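Local coordinates for protein MerB2 (Bacillus megaterium, PDB 5C17) that probably cleaves the carbon-mercury bond of organomercurial compounds as an alkylmercury lyase, and here holds a bound mercury(II) ion, at residues Ala38-Glu41 with Ser42-Ile45; Ile68-Glu71 with Ala72-Ile76. All coordinates share one frame; numbering follows the deposited sequence. Where two conformers were deposited one is given.

Contact 1: residues Ala38-Glu41 with Ser42-Ile45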
loop_
_atom_site.group_PDB
_atom_site.type_symbol
_atom_site.label_atom_id
_atom_site.label_comp_id
_atom_site.label_asym_id
_atom_site.label_seq_id
_atom_site.Cartn_x
_atom_site.Cartn_y
_atom_site.Cartn_z
ATOM N N ALA A 38 15.405 -6.546 1.713
ATOM C CA ALA A 38 15.472 -5.322 2.494
ATOM C C ALA A 38 16.535 -4.407 1.902
ATOM O O ALA A 38 17.506 -4.878 1.278
ATOM C CB ALA A 38 15.784 -5.630 3.933
ATOM N N VAL A 39 16.375 -3.110 2.123
ATOM C CA VAL A 39 17.197 -2.098 1.478
ATOM C C VAL A 39 17.978 -1.299 2.507
ATOM O O VAL A 39 17.476 -0.965 3.570
ATOM C CB VAL A 39 16.306 -1.148 0.631
ATOM C CG1 VAL A 39 17.134 -0.092 -0.063
ATOM C CG2 VAL A 39 15.529 -1.956 -0.402
ATOM N N THR A 40 19.225 -1.004 2.177
ATOM C CA THR A 40 20.061 -0.150 3.005
ATOM C C THR A 40 20.442 1.107 2.254
ATOM O O THR A 40 20.318 1.163 1.032
ATOM C CB THR A 40 21.352 -0.839 3.374
ATOM O OG1 THR A 40 22.082 -1.135 2.178
ATOM C CG2 THR A 40 21.092 -2.113 4.147
ATOM N N GLU A 41 20.898 2.121 2.986
ATOM C CA GLU A 41 21.286 3.353 2.321
ATOM C C GLU A 41 22.500 3.138 1.423
ATOM O O GLU A 41 22.575 3.746 0.363
ATOM C CB GLU A 41 21.489 4.531 3.280
ATOM C CG GLU A 41 20.198 5.105 3.816
ATOM C CD GLU A 41 20.373 6.418 4.577
ATOM O OE1 GLU A 41 21.230 7.263 4.202
ATOM O OE2 GLU A 41 19.641 6.607 5.564
ATOM N N SER A 42 23.440 2.272 1.819
ATOM C CA SER A 42 24.574 1.984 0.943
ATOM C C SER A 42 24.098 1.395 -0.372
ATOM O O SER A 42 24.605 1.760 -1.425
ATOM C CB SER A 42 25.590 1.045 1.576
ATOM O OG SER A 42 25.063 -0.216 1.883
ATOM N N SER A 43 23.108 0.512 -0.347
ATOM C CA SER A 43 22.651 -0.102 -1.580
ATOM C C SER A 43 22.014 0.971 -2.469
ATOM O O SER A 43 22.215 0.974 -3.682
ATOM C CB SER A 43 21.684 -1.267 -1.313
ATOM O OG SER A 43 20.403 -0.842 -0.845
ATOM N N LEU A 44 21.277 1.900 -1.855
ATOM C CA LEU A 44 20.661 2.992 -2.611
ATOM C C LEU A 44 21.712 3.891 -3.240
ATOM O O LEU A 44 21.601 4.270 -4.401
ATOM C CB LEU A 44 19.751 3.813 -1.712
ATOM C CG LEU A 44 18.442 3.124 -1.366
ATOM C CD1 LEU A 44 17.715 3.952 -0.321
ATOM C CD2 LEU A 44 17.578 2.940 -2.596
ATOM N N ILE A 45 22.733 4.236 -2.472
ATOM C CA ILE A 45 23.793 5.068 -2.973
ATOM C C ILE A 45 24.478 4.385 -4.159
ATOM O O ILE A 45 24.649 4.982 -5.224
ATOM C CB ILE A 45 24.801 5.327 -1.846
ATOM C CG1 ILE A 45 24.195 6.283 -0.822
ATOM C CG2 ILE A 45 26.133 5.865 -2.400
ATOM C CD1 ILE A 45 24.934 6.257 0.499
#
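The peptide carbonyl of T40 is the flat group on which this turn hangs, and its two donors, L44 N and S43 OG, stay near the carbonyl plane instead of sitting over a face, tilted from it by 18° and 21°. L44 N comes nearly head-on at 3.1 Å from T40 O, giving a normal first-turn helical bond. S43 OG meets the same T40 O at 2.7 Å from a more oblique direction. Serine suits this place because its short side chain, with OG lodged between its own backbone N and carbonyl carbon (chi1 72°), is brought back over the helix start; S43 was modelled in two conformers, however, so this second grip need not hold in both. One residue on, I45 N reaches E41 O at 2.9 Å, while the CG1 methylene of I45 lies 3.2 Å from that same E41 O and shields it alongside. The hydroxyl of T40 faces forward as well: T40 OG1 and S42 OG share a hydrogen bond of 3.1 Å, linking two small polar side chains on the outer side of the turn. The inner side is apolar. V39 CG1 touches L44 CG at 3.7 Å, and the two side chains cross at about a right angle. Valine, apolar and compact, fits a buried place against L44 and S32 of helix 22-34, and leucine reaches on to T28 and I29 of helix 22-34 and V59 of helix 52-64. With an alanine in place of L44, V39 CG1 would probably lose its apolar mate and a gap would open among these helices. T40 sits at the N-cap position, just before helix 41-48, which with helix 52-64 forms a pair consistent with the helix-turn-helix of a winged-helix domain.

Contact 2: residues Ile68-Glu71 with Ala72-Ile76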
loop_
_atom_site.group_PDB
_atom_site.type_symbol
_atom_site.label_atom_id
_atom_site.label_comp_id
_atom_site.label_asym_id
_atom_site.label_seq_id
_atom_site.Cartn_x
_atom_site.Cartn_y
_atom_site.Cartn_z
ATOM N N ILE A 68 7.929 4.881 3.413
ATOM C CA ILE A 68 8.777 3.708 3.600
ATOM C C ILE A 68 8.783 3.410 5.090
ATOM O O ILE A 68 8.498 4.294 5.912
ATOM C CB ILE A 68 10.222 3.911 3.078
ATOM C CG1 ILE A 68 10.958 4.990 3.885
ATOM C CG2 ILE A 68 10.208 4.256 1.592
ATOM C CD1 ILE A 68 12.406 5.161 3.492
ATOM N N VAL A 69 9.085 2.161 5.416
ATOM C CA VAL A 69 9.159 1.698 6.801
ATOM C C VAL A 69 10.525 1.105 7.047
ATOM O O VAL A 69 11.008 0.317 6.245
ATOM C CB VAL A 69 8.054 0.663 7.138
ATOM C CG1 VAL A 69 8.327 -0.049 8.474
ATOM C CG2 VAL A 69 6.710 1.350 7.156
ATOM N N ARG A 70 11.125 1.507 8.162
ATOM C CA ARG A 70 12.413 0.974 8.584
ATOM C C ARG A 70 12.243 0.233 9.884
ATOM O O ARG A 70 11.536 0.698 10.777
ATOM C CB ARG A 70 13.438 2.095 8.790
ATOM C CG ARG A 70 13.873 2.762 7.489
ATOM C CD ARG A 70 14.887 3.879 7.693
ATOM N NE ARG A 70 14.329 5.027 8.408
ATOM C CZ ARG A 70 14.908 6.225 8.470
ATOM N NH1 ARG A 70 14.338 7.213 9.148
ATOM N NH2 ARG A 70 16.064 6.444 7.857
ATOM N N GLU A 71 12.875 -0.928 9.980
ATOM C CA GLU A 71 12.915 -1.642 11.243
ATOM C C GLU A 71 13.785 -0.911 12.251
ATOM O O GLU A 71 14.391 0.103 11.927
ATOM C CB GLU A 71 13.423 -3.064 11.055
ATOM C CG GLU A 71 12.407 -3.936 10.388
ATOM C CD GLU A 71 12.660 -5.402 10.615
ATOM O OE1 GLU A 71 11.964 -6.028 11.453
ATOM O OE2 GLU A 71 13.553 -5.930 9.936
ATOM N N ALA A 72 13.836 -1.426 13.476
ATOM C CA ALA A 72 14.559 -0.752 14.552
ATOM C C ALA A 72 16.020 -0.554 14.185
ATOM O O ALA A 72 16.601 0.472 14.536
ATOM C CB ALA A 72 14.448 -1.529 15.849
ATOM N N ASP A 73 16.610 -1.512 13.461
ATOM C CA ASP A 73 18.011 -1.397 13.035
ATOM C C ASP A 73 18.184 -0.540 11.769
ATOM O O ASP A 73 19.284 -0.450 11.220
ATOM C CB ASP A 73 18.656 -2.788 12.856
ATOM C CG ASP A 73 18.161 -3.544 11.610
ATOM O OD1 ASP A 73 17.280 -3.059 10.862
ATOM O OD2 ASP A 73 18.672 -4.667 11.389
ATOM N N GLN A 74 17.084 0.067 11.330
ATOM C CA GLN A 74 17.029 1.048 10.245
ATOM C C GLN A 74 17.093 0.499 8.828
ATOM O O GLN A 74 17.024 1.271 7.882
ATOM C CB GLN A 74 18.060 2.173 10.432
ATOM C CG GLN A 74 17.848 2.932 11.746
ATOM C CD GLN A 74 16.427 3.473 11.894
ATOM O OE1 GLN A 74 16.045 4.435 11.225
ATOM N NE2 GLN A 74 15.640 2.854 12.768
ATOM N N LYS A 75 17.151 -0.813 8.641
ATOM C CA LYS A 75 16.994 -1.327 7.277
ATOM C C LYS A 75 15.569 -1.067 6.804
ATOM O O LYS A 75 14.612 -1.131 7.588
ATOM C CB LYS A 75 17.277 -2.812 7.178
ATOM C CG LYS A 75 18.723 -3.166 7.415
ATOM C CD LYS A 75 18.995 -4.624 7.058
ATOM C CE LYS A 75 20.456 -4.894 6.795
ATOM N NZ LYS A 75 20.978 -5.963 7.676
ATOM N N ILE A 76 15.433 -0.788 5.516
ATOM C CA ILE A 76 14.130 -0.463 4.929
ATOM C C ILE A 76 13.434 -1.746 4.484
ATOM O O ILE A 76 13.982 -2.521 3.682
ATOM C CB ILE A 76 14.296 0.492 3.730
ATOM C CG1 ILE A 76 15.013 1.780 4.146
ATOM C CG2 ILE A 76 12.931 0.809 3.086
ATOM C CD1 ILE A 76 15.588 2.554 2.983
#
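Q74 folds its side chain back against R70, so that the amide oxygen OE1 sits 3.3 Å above one face of the guanidinium, displaced toward its rim. The two planes are 55° apart, and the OE1 to NE approach is badly angled for a hydrogen bond, so the attraction is probably electrostatic; R70 was modelled in two conformers, which leaves this placement of OE1 over the face doubtful in the other. A bend at chi2 (-54°) turns the Q74 amide back, and its other end is used too: NE2 donates almost straight to A72 O at 3.1 Å; A72 O lies in the plane of the Q74 amide, whereas NE2 stands above the carbonyl plane of A72. Glutamine is long enough to serve both neighbours at once. Beneath it runs a tight hairpin. E71 to Q74 make a type I turn closed by Q74 N to E71 O at 2.8 Å, and E71 N bonds K75 O at 3.0 Å; with Q74 in the left-handed helical region (phi 78°), this is the type I turn with G1 beta bulge that joins strands 68-70 and 76-79. D73 steadies the bulge through an Asx turn, its OD1 accepting from K75 N at 3.2 Å, a role suited to a short carboxylate. The acids of E71 and D73 come near each other without touching, which may raise their proton affinity slightly. Past the turn, R70 and I76 form an antiparallel non-hydrogen-bonded pair. The R70 methylene CG rests on I76 CG1 at 3.7 Å, so the arginine spends its aliphatic part on the hydrophobic neighbour, and its side chain also touches V59 and A63 of helix 52-64. Deeper in, I76 CG2 leans against I68 CB at 4.1 Å, two branched side chains that suit a strand and that both also touch I29 of helix 22-34.

How the contacts relate
Contact 1 closes before contact 2 opens, and the two lie side by side, with centres about 11 Å apart. V39 O and I76 N, 2.8 Å apart, probably share a hydrogen bond, and A38 CB packs against I76 O at 3.6 Å. Further out, T40 CG2 approaches K75 CE at 3.9 Å. The segment leading into helix 41-48 is thereby tied to the start of strand 76-79, an arrangement consistent with a winged-helix domain, in which the stretch before the second helix of the bundle pairs with the wing hairpin. In contact 2 the side chain of V69 is about 11 Å from the mercury(II) ion, bound by C102 and C165, and about 11 Å from the bound dithiol.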